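Local coordinates for AP endonuclease, family protein 2 (Mycobacterium smegmatis, PDB 5TNV), which binds magnesium through a xylose isomerase-like TIM barrel and may act as an endonuclease, at residues V76-L81 with E87-V92; D197-T202 with V207-D212; R125-A130 with G180-T185; E151-I154 with L158-G161. All coordinates share one frame; numbering follows the deposited sequence.

Interaction 1: residues V76-L81 with E87-V92; sequences VPLAAL and EEFRTV
This is a buried apolar contact in which Leu78 and Val76, on the loop after strand 68-70, close on Phe89 of helix 83-95. Its main element is a CH-pi interaction. The CD2 methyl of Leu78 stands over one face of the Phe89 ring, 3.8 Å from the ring centroid. The approach is only 9° off the ring normal, so the methyl sits almost centrally and is at similar distances from all six ring carbons. The two side chains cross at about a right angle, and Leu78 meets the ring mainly with this branch. Phe89 has CG anti to the backbone N (chi1 178°), which carries the ring away from the helix and under the methyl.

Val76 makes a looser contact. Its CG1 lies 4.2 Å from CD1 of Phe89 and reaches the ring obliquely. These two side chains run past each other in opposite directions.

Loop and helix together form a beta-alpha connection of the TIM barrel, from strand 68-70 to the outer helix 83-95. No hydrogen bond links the two segments. The loop is held locally by a turn, with Ala80 N bonded to Pro77 O at 2.9 Å.

Leu78 also packs on Ile86, Val76 on Trp54 of helix 51-63, and Phe89 on Phe133 of helix 116-133. On another side of the helix, Arg90 NE forms a salt bridge with Glu87 OE1 at 3.1 Å. The carboxylate oxygen is met on its syn side and lies close to the guanidinium plane. Arg90 also makes a cation-pi contact with Phe133.

Interaction 2: residues D197-T202 with V207-D212; sequences DTYIGT and VAFIKD
The loop that follows the metal-ligand strand 189-193 of the barrel packs here, through Tyr199 and Ile200, on Phe209 of helix 203-213. Ile200 gives the tighter contact. Its CG2 methyl is 3.5 Å from CB of Phe209 and 3.6 Å from CG, so it wedges in at the root of the ring. Farther out, CB of Tyr199 lies 3.7 Å from CE2 of Phe209. Both groups meet the ring obliquely. With chi1 at -169°, the Phe209 ring points off the helix, opposite its own N, and extends toward the loop.

The loop has its own bracing. Thr198 OG1 accepts from Ile200 N at 3.2 Å, an ST turn that fixes the backbone just before the wedge. The Tyr199 ring leads away from Phe209 and its OH bonds to the backbone O of Asp165, while Thr202, the N-cap of helix 203-213, bonds through OG1 to Asp205 N.

The Ile200 side chain is about 6 Å from that of the magnesium ligand Glu193 and about 10 Å from the ion itself. Phe209 also packs on Leu192 of strand 189-193 and on Arg169 and Ile173 of helix 169-185.

Interaction 3: residues R125-A130 with G180-T185; sequences RLIDLA and GDHART
One face of the His182 imidazole carries the CG2 methyl of Ile127, and its NE2 edge meets the carboxylate of Asp128. The methyl lies 3.7 Å from the ring centroid, which makes a well-centred CH-pi contact. At the edge, His182 NE2 donates to Asp128 OD1 at 2.8 Å with an N-H...acceptor angle of 146°. The bond is somewhat bent. OD2 of Asp128 lies at the edge in the ring plane, while the bonded OD1 is tilted slightly from it and is itself approached from above the carboxylate plane. Ring and carboxylate planes are 70° apart, so the two groups are far from coplanar.

The first torsion of His182 is extended, which sends the ring across to the neighbouring helix. Ile127 also rests against the backbone of the helix opposite, with CG2 3.8 Å from Ala183 N. Its other branch reaches Ala183 more loosely, CD1 to CB at 4.4 Å.

The segments belong to outer helices of the TIM barrel, 116-133 and 169-185. The axes of segments 125-130 and 180-185 run nearly parallel, 12° apart, 9.6 Å at closest approach. On the barrel side, Ile127 and Ala130 pack on Val138 of strand 137-141.

Both ring nitrogens of His182 are engaged, since ND1 is hydrogen-bonded to ND1 of His124. Asp128 OD1 takes a second bond from Asn186 ND2. These bonds fix the rotation of the imidazole, and the carboxylate would favour a proton on NE2. The result is a partly buried His-carboxylate pair that ties two helices together, away from the magnesium site.

Interaction 4: residues E151-I154 with L158-G161; sequences EKQI and LVQG
Apolar packing brings Ile154 and Leu158 together, while Gln153 and Val159 pair a polar side chain with an aliphatic one. In the first pair, the CD1 methyl of Leu158 comes within 4.0 Å of CB of Ile154, touching the branch point rather than the ends of the side chain. Gln153 adds a looser touch, its CB 4.3 Å from CB of Leu158.

In the second pair, the CG1 methyl of Val159 stands above the plane of the Gln153 amide. Val159 CG1 is 3.7 Å from CD of Gln153, with OE1 and NE2 of that amide only slightly farther. The other methyl, Val159 CG2, lies 3.9 Å from CG of Gln153. The glutamine chain is bent at its second torsion (chi2 -59°), which folds the amide back so that a flat side meets the valine. The two side chains cross at about a right angle.

Hydrogen bonds lie outside the pairing. Gln153 NE2 bonds to the backbone O of Glu149, which ties the amide back to helix 148-152. The contact lies in the long connection of the TIM barrel between strand 137-141 and helix 169-185, where the segments flank the turn after this short helix.

A second subunit also takes part. Its Tyr278 OH bonds to Ile154 O, its Phe260 packs on Ile154, and its Pro262 packs on Gln153 and Leu158.

The contact is therefore held by van der Waals packing alone between its own segments. The valine meets the amide from above, and NE2 is still able to bond within the chain. Gln153, Ile154 and Leu158 also meet the neighbouring subunit, largely by packing.

From the N terminus, interaction 1 comes first, closing a short loop that joins strand 68-70 to helix 83-95. Interaction 3 opens next on helix 116-133 and closes about fifty residues later on helix 169-185. Interaction 4 forms and finishes within that span, closing the turn after helix 148-152. Interaction 2 follows, in the connection from strand 189-193 to helix 203-213. No two contacts cross along the chain. Interactions 1 and 3 touch where Ala79 O meets Arg125 NE, a probable hydrogen bond. Interactions 2 and 4 touch through Asp197 and Gln160. Interactions 1 and 2 lie on opposite sides of the chain's centre, their centres 33 Å apart.

Interaction 1: residues V76-L81 with E87-V92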
loop_
_atom_site.group_PDB
_atom_site.type_symbol
_atom_site.label_atom_id
_atom_site.label_comp_id
_atom_site.label_asym_id
_atom_site.label_seq_id
_atom_site.Cartn_x
_atom_site.Cartn_y
_atom_site.Cartn_z
ATOM N N VAL A 76 20.296 -16.470 14.345
ATOM C CA VAL A 76 21.465 -17.242 14.771
ATOM C C VAL A 76 22.342 -16.346 15.659
ATOM O O VAL A 76 22.765 -15.280 15.183
ATOM C CB VAL A 76 22.245 -17.744 13.549
ATOM C CG1 VAL A 76 23.524 -18.424 13.989
ATOM C CG2 VAL A 76 21.412 -18.653 12.654
ATOM N N PRO A 77 22.614 -16.735 16.893
ATOM C CA PRO A 77 23.344 -15.855 17.811
ATOM C C PRO A 77 24.827 -16.001 17.615
ATOM O O PRO A 77 25.484 -16.859 18.278
ATOM C CB PRO A 77 22.883 -16.313 19.168
ATOM C CG PRO A 77 22.666 -17.803 18.983
ATOM C CD PRO A 77 22.109 -17.908 17.605
ATOM N N LEU A 78 25.402 -15.183 16.766
ATOM C CA LEU A 78 26.816 -15.320 16.419
ATOM C C LEU A 78 27.729 -15.179 17.638
ATOM O O LEU A 78 28.754 -15.858 17.696
ATOM C CB LEU A 78 27.223 -14.324 15.328
ATOM C CG LEU A 78 26.492 -14.480 14.000
ATOM C CD1 LEU A 78 26.952 -13.413 13.021
ATOM C CD2 LEU A 78 26.666 -15.847 13.366
ATOM N N ALA A 79 27.379 -14.330 18.597
ATOM C CA ALA A 79 28.218 -14.163 19.766
ATOM C C ALA A 79 28.296 -15.438 20.609
ATOM O O ALA A 79 29.212 -15.599 21.387
ATOM C CB ALA A 79 27.715 -12.974 20.583
ATOM N N ALA A 80 27.305 -16.305 20.500
ATOM C CA ALA A 80 27.189 -17.519 21.302
ATOM C C ALA A 80 27.755 -18.751 20.621
ATOM O O ALA A 80 27.976 -19.743 21.285
ATOM C CB ALA A 80 25.729 -17.786 21.671
ATOM N N LEU A 81 27.945 -18.736 19.316
ATOM C CA LEU A 81 28.445 -19.923 18.616
ATOM C C LEU A 81 29.885 -20.191 18.913
ATOM O O LEU A 81 30.707 -19.288 19.111
ATOM C CB LEU A 81 28.282 -19.750 17.093
ATOM C CG LEU A 81 26.863 -19.733 16.530
ATOM C CD1 LEU A 81 26.952 -19.596 15.011
ATOM C CD2 LEU A 81 26.054 -20.953 16.919
ATOM N N GLU A 87 32.423 -20.922 11.559
ATOM C CA GLU A 87 32.891 -21.255 10.231
ATOM C C GLU A 87 31.854 -22.043 9.429
ATOM O O GLU A 87 31.763 -21.810 8.219
ATOM C CB GLU A 87 34.273 -21.956 10.293
ATOM C CG GLU A 87 35.413 -21.107 10.809
ATOM C CD GLU A 87 35.568 -19.765 10.083
ATOM O OE1 GLU A 87 35.380 -19.780 8.840
ATOM O OE2 GLU A 87 35.842 -18.742 10.766
ATOM N N GLU A 88 31.035 -22.886 10.054
ATOM C CA GLU A 88 29.935 -23.527 9.380
ATOM C C GLU A 88 28.984 -22.465 8.799
ATOM O O GLU A 88 28.513 -22.548 7.655
ATOM C CB GLU A 88 29.171 -24.457 10.285
ATOM C CG GLU A 88 29.736 -25.714 10.750
ATOM C CD GLU A 88 28.883 -26.673 11.526
ATOM O OE1 GLU A 88 27.732 -26.458 11.529
ATOM O OE2 GLU A 88 29.465 -27.642 12.118
ATOM N N PHE A 89 28.672 -21.471 9.641
ATOM C CA PHE A 89 27.813 -20.370 9.237
ATOM C C PHE A 89 28.415 -19.573 8.090
ATOM O O PHE A 89 27.732 -19.251 7.123
ATOM C CB PHE A 89 27.585 -19.488 10.480
ATOM C CG PHE A 89 26.733 -18.271 10.177
ATOM C CD1 PHE A 89 25.352 -18.317 10.251
ATOM C CD2 PHE A 89 27.303 -17.078 9.829
ATOM C CE1 PHE A 89 24.591 -17.172 9.967
ATOM C CE2 PHE A 89 26.593 -15.945 9.495
ATOM C CZ PHE A 89 25.198 -16.011 9.548
ATOM N N ARG A 90 29.706 -19.240 8.203
ATOM C CA ARG A 90 30.384 -18.462 7.188
ATOM C C ARG A 90 30.281 -19.143 5.826
ATOM O O ARG A 90 30.086 -18.508 4.770
ATOM C CB ARG A 90 31.840 -18.204 7.547
ATOM C CG ARG A 90 32.489 -17.035 6.831
ATOM C CD ARG A 90 33.936 -16.909 7.225
ATOM N NE ARG A 90 34.269 -16.839 8.669
ATOM C CZ ARG A 90 34.165 -15.710 9.378
ATOM N NH1 ARG A 90 33.680 -14.591 8.891
ATOM N NH2 ARG A 90 34.490 -15.676 10.638
ATOM N N THR A 91 30.432 -20.487 5.806
ATOM C CA THR A 91 30.376 -21.254 4.582
ATOM C C THR A 91 28.969 -21.143 3.937
ATOM O O THR A 91 28.874 -20.882 2.750
ATOM C CB THR A 91 30.708 -22.710 4.841
ATOM O OG1 THR A 91 32.073 -22.732 5.283
ATOM C CG2 THR A 91 30.625 -23.542 3.588
ATOM N N VAL A 92 27.914 -21.339 4.741
ATOM C CA VAL A 92 26.574 -21.273 4.099
ATOM C C VAL A 92 26.210 -19.862 3.709
ATOM O O VAL A 92 25.559 -19.680 2.673
ATOM C CB VAL A 92 25.463 -21.957 4.901
ATOM C CG1 VAL A 92 25.738 -23.449 5.041
ATOM C CG2 VAL A 92 25.239 -21.361 6.237
#

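Interaction 2: residues D197-T202 with V207-D212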
loop_
_atom_site.group_PDB
_atom_site.type_symbol
_atom_site.label_atom_id
_atom_site.label_comp_id
_atom_site.label_asym_id
_atom_site.label_seq_id
_atom_site.Cartn_x
_atom_site.Cartn_y
_atom_site.Cartn_z
ATOM N N ASP A 197 10.894 5.964 24.148
ATOM C CA ASP A 197 10.899 5.767 25.605
ATOM C C ASP A 197 12.277 5.402 26.125
ATOM O O ASP A 197 12.390 4.856 27.236
ATOM C CB ASP A 197 9.826 4.780 26.057
ATOM C CG ASP A 197 8.436 5.083 25.534
ATOM O OD1 ASP A 197 8.055 6.290 25.497
ATOM O OD2 ASP A 197 7.732 4.123 25.136
ATOM N N THR A 198 13.305 5.718 25.351
ATOM C CA THR A 198 14.700 5.496 25.727
ATOM C C THR A 198 15.471 6.792 25.810
ATOM O O THR A 198 14.969 7.873 25.438
ATOM C CB THR A 198 15.435 4.542 24.752
ATOM O OG1 THR A 198 15.737 5.212 23.519
ATOM C CG2 THR A 198 14.657 3.247 24.529
ATOM N N TYR A 199 16.746 6.690 26.213
ATOM C CA TYR A 199 17.624 7.852 26.240
ATOM C C TYR A 199 17.685 8.585 24.904
ATOM O O TYR A 199 18.036 9.766 24.877
ATOM C CB TYR A 199 19.085 7.477 26.635
ATOM C CG TYR A 199 19.156 6.734 27.966
ATOM C CD1 TYR A 199 18.659 7.304 29.154
ATOM C CD2 TYR A 199 19.705 5.464 28.043
ATOM C CE1 TYR A 199 18.724 6.631 30.352
ATOM C CE2 TYR A 199 19.741 4.785 29.228
ATOM C CZ TYR A 199 19.274 5.361 30.387
ATOM O OH TYR A 199 19.299 4.613 31.536
ATOM N N ILE A 200 17.432 7.874 23.812
ATOM C CA ILE A 200 17.544 8.424 22.461
ATOM C C ILE A 200 16.200 8.273 21.722
ATOM O O ILE A 200 16.126 7.950 20.537
ATOM C CB ILE A 200 18.760 7.833 21.709
ATOM C CG1 ILE A 200 18.686 6.312 21.584
ATOM C CG2 ILE A 200 20.049 8.319 22.396
ATOM C CD1 ILE A 200 19.834 5.694 20.796
ATOM N N GLY A 201 15.126 8.611 22.448
ATOM C CA GLY A 201 13.748 8.440 22.012
ATOM C C GLY A 201 13.063 9.642 21.435
ATOM O O GLY A 201 11.862 9.563 21.106
ATOM N N THR A 202 13.786 10.769 21.291
ATOM C CA THR A 202 13.338 11.933 20.568
ATOM C C THR A 202 14.544 12.474 19.803
ATOM O O THR A 202 15.681 12.203 20.214
ATOM C CB THR A 202 12.805 13.077 21.463
ATOM O OG1 THR A 202 13.926 13.689 22.105
ATOM C CG2 THR A 202 11.848 12.552 22.504
ATOM N N VAL A 207 20.329 13.759 19.823
ATOM C CA VAL A 207 21.442 14.661 19.570
ATOM C C VAL A 207 22.240 14.973 20.823
ATOM O O VAL A 207 23.484 14.953 20.849
ATOM C CB VAL A 207 20.950 15.977 18.864
ATOM C CG1 VAL A 207 22.072 17.007 18.730
ATOM C CG2 VAL A 207 20.382 15.694 17.468
ATOM N N ALA A 208 21.547 15.229 21.923
ATOM C CA ALA A 208 22.229 15.547 23.172
ATOM C C ALA A 208 23.038 14.330 23.648
ATOM O O ALA A 208 24.146 14.481 24.195
ATOM C CB ALA A 208 21.287 16.002 24.237
ATOM N N PHE A 209 22.482 13.136 23.424
ATOM C CA PHE A 209 23.161 11.910 23.867
ATOM C C PHE A 209 24.432 11.701 23.052
ATOM O O PHE A 209 25.512 11.426 23.618
ATOM C CB PHE A 209 22.234 10.728 23.780
ATOM C CG PHE A 209 22.733 9.462 24.457
ATOM C CD1 PHE A 209 23.535 8.526 23.823
ATOM C CD2 PHE A 209 22.357 9.203 25.776
ATOM C CE1 PHE A 209 23.957 7.393 24.485
ATOM C CE2 PHE A 209 22.770 8.051 26.444
ATOM C CZ PHE A 209 23.575 7.161 25.785
ATOM N N ILE A 210 24.360 11.823 21.726
ATOM C CA ILE A 210 25.544 11.577 20.911
ATOM C C ILE A 210 26.605 12.649 21.190
ATOM O O ILE A 210 27.802 12.376 21.223
ATOM C CB ILE A 210 25.205 11.420 19.415
ATOM C CG1 ILE A 210 26.362 10.768 18.663
ATOM C CG2 ILE A 210 24.812 12.716 18.776
ATOM C CD1 ILE A 210 26.600 9.326 19.045
ATOM N N LYS A 211 26.175 13.877 21.474
ATOM C CA LYS A 211 27.134 14.917 21.855
ATOM C C LYS A 211 27.788 14.605 23.192
ATOM O O LYS A 211 29.001 14.756 23.368
ATOM C CB LYS A 211 26.386 16.285 21.932
ATOM C CG LYS A 211 26.084 16.841 20.508
ATOM C CD LYS A 211 25.596 18.269 20.510
ATOM C CE LYS A 211 25.281 18.737 19.098
ATOM N NZ LYS A 211 26.396 19.408 18.355
ATOM N N ASP A 212 27.023 14.130 24.158
ATOM C CA ASP A 212 27.578 13.758 25.451
ATOM C C ASP A 212 28.537 12.576 25.331
ATOM O O ASP A 212 29.566 12.559 26.027
ATOM C CB ASP A 212 26.477 13.434 26.467
ATOM C CG ASP A 212 25.766 14.648 26.972
ATOM O OD1 ASP A 212 26.285 15.784 26.917
ATOM O OD2 ASP A 212 24.656 14.486 27.540
#

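Interaction 3: residues R125-A130 with G180-T185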
loop_
_atom_site.group_PDB
_atom_site.type_symbol
_atom_site.label_atom_id
_atom_site.label_comp_id
_atom_site.label_asym_id
_atom_site.label_seq_id
_atom_site.Cartn_x
_atom_site.Cartn_y
_atom_site.Cartn_z
ATOM N N ARG A 125 31.992 -9.014 21.683
ATOM C CA ARG A 125 32.230 -10.181 20.816
ATOM C C ARG A 125 31.822 -9.875 19.372
ATOM O O ARG A 125 32.529 -10.258 18.419
ATOM C CB ARG A 125 31.525 -11.391 21.354
ATOM C CG ARG A 125 32.109 -12.017 22.570
ATOM C CD ARG A 125 31.500 -13.341 22.998
ATOM N NE ARG A 125 31.741 -14.327 21.973
ATOM C CZ ARG A 125 32.875 -14.989 21.750
ATOM N NH1 ARG A 125 33.902 -14.725 22.565
ATOM N NH2 ARG A 125 32.945 -15.872 20.744
ATOM N N LEU A 126 30.674 -9.223 19.206
ATOM C CA LEU A 126 30.207 -8.863 17.856
ATOM C C LEU A 126 31.139 -7.863 17.179
ATOM O O LEU A 126 31.357 -7.947 15.963
ATOM C CB LEU A 126 28.780 -8.374 17.899
ATOM C CG LEU A 126 27.740 -9.399 18.340
ATOM C CD1 LEU A 126 26.373 -8.747 18.486
ATOM C CD2 LEU A 126 27.633 -10.552 17.351
ATOM N N ILE A 127 31.735 -6.934 17.930
ATOM C CA ILE A 127 32.730 -6.021 17.384
ATOM C C ILE A 127 33.953 -6.778 16.899
ATOM O O ILE A 127 34.524 -6.386 15.876
ATOM C CB ILE A 127 33.033 -4.902 18.385
ATOM C CG1 ILE A 127 31.827 -3.978 18.578
ATOM C CG2 ILE A 127 34.290 -4.130 17.987
ATOM C CD1 ILE A 127 31.934 -2.999 19.725
ATOM N N ASP A 128 34.380 -7.832 17.584
ATOM C CA ASP A 128 35.447 -8.665 17.058
ATOM C C ASP A 128 35.063 -9.513 15.872
ATOM O O ASP A 128 35.866 -9.683 14.969
ATOM C CB ASP A 128 36.028 -9.578 18.192
ATOM C CG ASP A 128 36.959 -8.779 19.076
ATOM O OD1 ASP A 128 37.618 -7.793 18.653
ATOM O OD2 ASP A 128 37.048 -9.155 20.255
ATOM N N LEU A 129 33.817 -9.997 15.813
ATOM C CA LEU A 129 33.371 -10.788 14.684
ATOM C C LEU A 129 33.143 -9.975 13.427
ATOM O O LEU A 129 33.374 -10.461 12.288
ATOM C CB LEU A 129 32.064 -11.558 15.035
ATOM C CG LEU A 129 32.306 -12.759 15.965
ATOM C CD1 LEU A 129 31.027 -13.181 16.663
ATOM C CD2 LEU A 129 32.889 -13.910 15.168
ATOM N N ALA A 130 32.659 -8.751 13.583
ATOM C CA ALA A 130 32.219 -7.953 12.427
ATOM C C ALA A 130 33.249 -7.830 11.352
ATOM O O ALA A 130 32.953 -8.045 10.172
ATOM C CB ALA A 130 31.704 -6.622 12.939
ATOM N N GLY A 180 32.625 1.969 21.735
ATOM C CA GLY A 180 33.208 2.776 20.681
ATOM C C GLY A 180 34.732 2.666 20.593
ATOM O O GLY A 180 35.288 2.640 19.479
ATOM N N ASP A 181 35.431 2.617 21.735
ATOM C CA ASP A 181 36.880 2.416 21.696
ATOM C C ASP A 181 37.243 1.139 20.956
ATOM O O ASP A 181 38.179 1.103 20.132
ATOM C CB ASP A 181 37.484 2.415 23.089
ATOM C CG ASP A 181 37.452 3.692 23.858
ATOM O OD1 ASP A 181 37.312 4.755 23.240
ATOM O OD2 ASP A 181 37.602 3.618 25.088
ATOM N N HIS A 182 36.517 0.067 21.252
ATOM C CA HIS A 182 36.770 -1.255 20.635
ATOM C C HIS A 182 36.461 -1.211 19.143
ATOM O O HIS A 182 37.231 -1.716 18.326
ATOM C CB HIS A 182 36.049 -2.326 21.427
ATOM C CG HIS A 182 36.376 -3.731 21.056
ATOM N ND1 HIS A 182 35.704 -4.767 21.658
ATOM C CD2 HIS A 182 37.276 -4.270 20.202
ATOM C CE1 HIS A 182 36.213 -5.898 21.142
ATOM N NE2 HIS A 182 37.146 -5.623 20.279
ATOM N N ALA A 183 35.314 -0.613 18.826
ATOM C CA ALA A 183 34.959 -0.451 17.395
ATOM C C ALA A 183 36.049 0.274 16.632
ATOM O O ALA A 183 36.473 -0.145 15.555
ATOM C CB ALA A 183 33.590 0.256 17.298
ATOM N N ARG A 184 36.488 1.429 17.184
ATOM C CA ARG A 184 37.523 2.213 16.518
ATOM C C ARG A 184 38.782 1.400 16.236
ATOM O O ARG A 184 39.330 1.390 15.145
ATOM C CB ARG A 184 37.867 3.443 17.338
ATOM C CG ARG A 184 38.747 4.436 16.612
ATOM C CD ARG A 184 39.484 5.423 17.437
ATOM N NE ARG A 184 38.758 6.415 18.120
ATOM C CZ ARG A 184 38.657 6.578 19.448
ATOM N NH1 ARG A 184 37.942 7.613 19.833
ATOM N NH2 ARG A 184 39.179 5.794 20.383
ATOM N N THR A 185 39.230 0.667 17.246
ATOM C CA THR A 185 40.423 -0.188 17.089
ATOM C C THR A 185 40.241 -1.206 15.973
ATOM O O THR A 185 41.201 -1.542 15.274
ATOM C CB THR A 185 40.696 -0.878 18.423
ATOM O OG1 THR A 185 40.978 0.164 19.356
ATOM C CG2 THR A 185 41.858 -1.876 18.328
#

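Interaction 4: residues E151-I154 with L158-G161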
loop_
_atom_site.group_PDB
_atom_site.type_symbol
_atom_site.label_atom_id
_atom_site.label_comp_id
_atom_site.label_asym_id
_atom_site.label_seq_id
_atom_site.Cartn_x
_atom_site.Cartn_y
_atom_site.Cartn_z
ATOM N N GLU A 151 2.654 -7.465 24.522
ATOM C CA GLU A 151 2.480 -8.680 23.718
ATOM C C GLU A 151 1.003 -8.987 23.413
ATOM O O GLU A 151 0.728 -9.674 22.432
ATOM C CB GLU A 151 3.147 -9.873 24.408
ATOM C CG GLU A 151 4.654 -9.784 24.411
ATOM C CD GLU A 151 5.330 -10.865 25.222
ATOM O OE1 GLU A 151 4.737 -11.322 26.202
ATOM O OE2 GLU A 151 6.464 -11.178 24.837
ATOM N N LYS A 152 0.075 -8.487 24.187
ATOM C CA LYS A 152 -1.346 -8.706 23.965
ATOM C C LYS A 152 -1.914 -7.764 22.890
ATOM O O LYS A 152 -2.993 -8.018 22.371
ATOM C CB LYS A 152 -2.151 -8.547 25.239
ATOM C CG LYS A 152 -1.880 -9.731 26.203
ATOM C CD LYS A 152 -3.084 -10.156 26.971
ATOM C CE LYS A 152 -3.100 -11.625 27.283
ATOM N NZ LYS A 152 -4.078 -12.449 26.526
ATOM N N GLN A 153 -1.225 -6.682 22.557
ATOM C CA GLN A 153 -1.791 -5.660 21.691
ATOM C C GLN A 153 -1.701 -6.043 20.207
ATOM O O GLN A 153 -0.883 -6.889 19.813
ATOM C CB GLN A 153 -1.047 -4.324 21.888
ATOM C CG GLN A 153 -0.996 -3.834 23.303
ATOM C CD GLN A 153 -2.344 -3.637 23.874
ATOM O OE1 GLN A 153 -3.155 -2.888 23.305
ATOM N NE2 GLN A 153 -2.560 -4.257 25.032
ATOM N N ILE A 154 -2.486 -5.388 19.393
ATOM C CA ILE A 154 -2.403 -5.567 17.936
ATOM C C ILE A 154 -1.013 -5.199 17.398
ATOM O O ILE A 154 -0.514 -5.845 16.482
ATOM C CB ILE A 154 -3.547 -4.777 17.304
ATOM C CG1 ILE A 154 -4.883 -5.536 17.570
ATOM C CG2 ILE A 154 -3.340 -4.524 15.803
ATOM C CD1 ILE A 154 -6.127 -4.716 17.283
ATOM N N LEU A 158 1.431 0.064 20.718
ATOM C CA LEU A 158 0.175 0.674 21.127
ATOM C C LEU A 158 0.109 0.959 22.609
ATOM O O LEU A 158 -0.763 1.743 23.009
ATOM C CB LEU A 158 -1.008 -0.189 20.686
ATOM C CG LEU A 158 -1.163 -0.359 19.194
ATOM C CD1 LEU A 158 -2.377 -1.246 18.875
ATOM C CD2 LEU A 158 -1.287 0.979 18.443
ATOM N N VAL A 159 0.979 0.357 23.417
ATOM C CA VAL A 159 1.040 0.671 24.851
ATOM C C VAL A 159 2.530 0.863 25.174
ATOM O O VAL A 159 3.409 0.255 24.569
ATOM C CB VAL A 159 0.362 -0.316 25.779
ATOM C CG1 VAL A 159 -1.122 -0.571 25.501
ATOM C CG2 VAL A 159 1.129 -1.606 25.740
ATOM N N GLN A 160 2.792 1.691 26.139
ATOM C CA GLN A 160 4.153 1.923 26.613
ATOM C C GLN A 160 4.654 0.692 27.333
ATOM O O GLN A 160 3.914 0.069 28.096
ATOM C CB GLN A 160 4.140 3.133 27.568
ATOM C CG GLN A 160 5.507 3.638 27.922
ATOM C CD GLN A 160 5.430 4.886 28.762
ATOM O OE1 GLN A 160 5.637 5.987 28.230
ATOM N NE2 GLN A 160 5.088 4.716 30.010
ATOM N N GLY A 161 5.877 0.322 27.096
ATOM C CA GLY A 161 6.557 -0.774 27.759
ATOM C C GLY A 161 7.703 -0.265 28.594
ATOM O O GLY A 161 7.552 0.642 29.432
#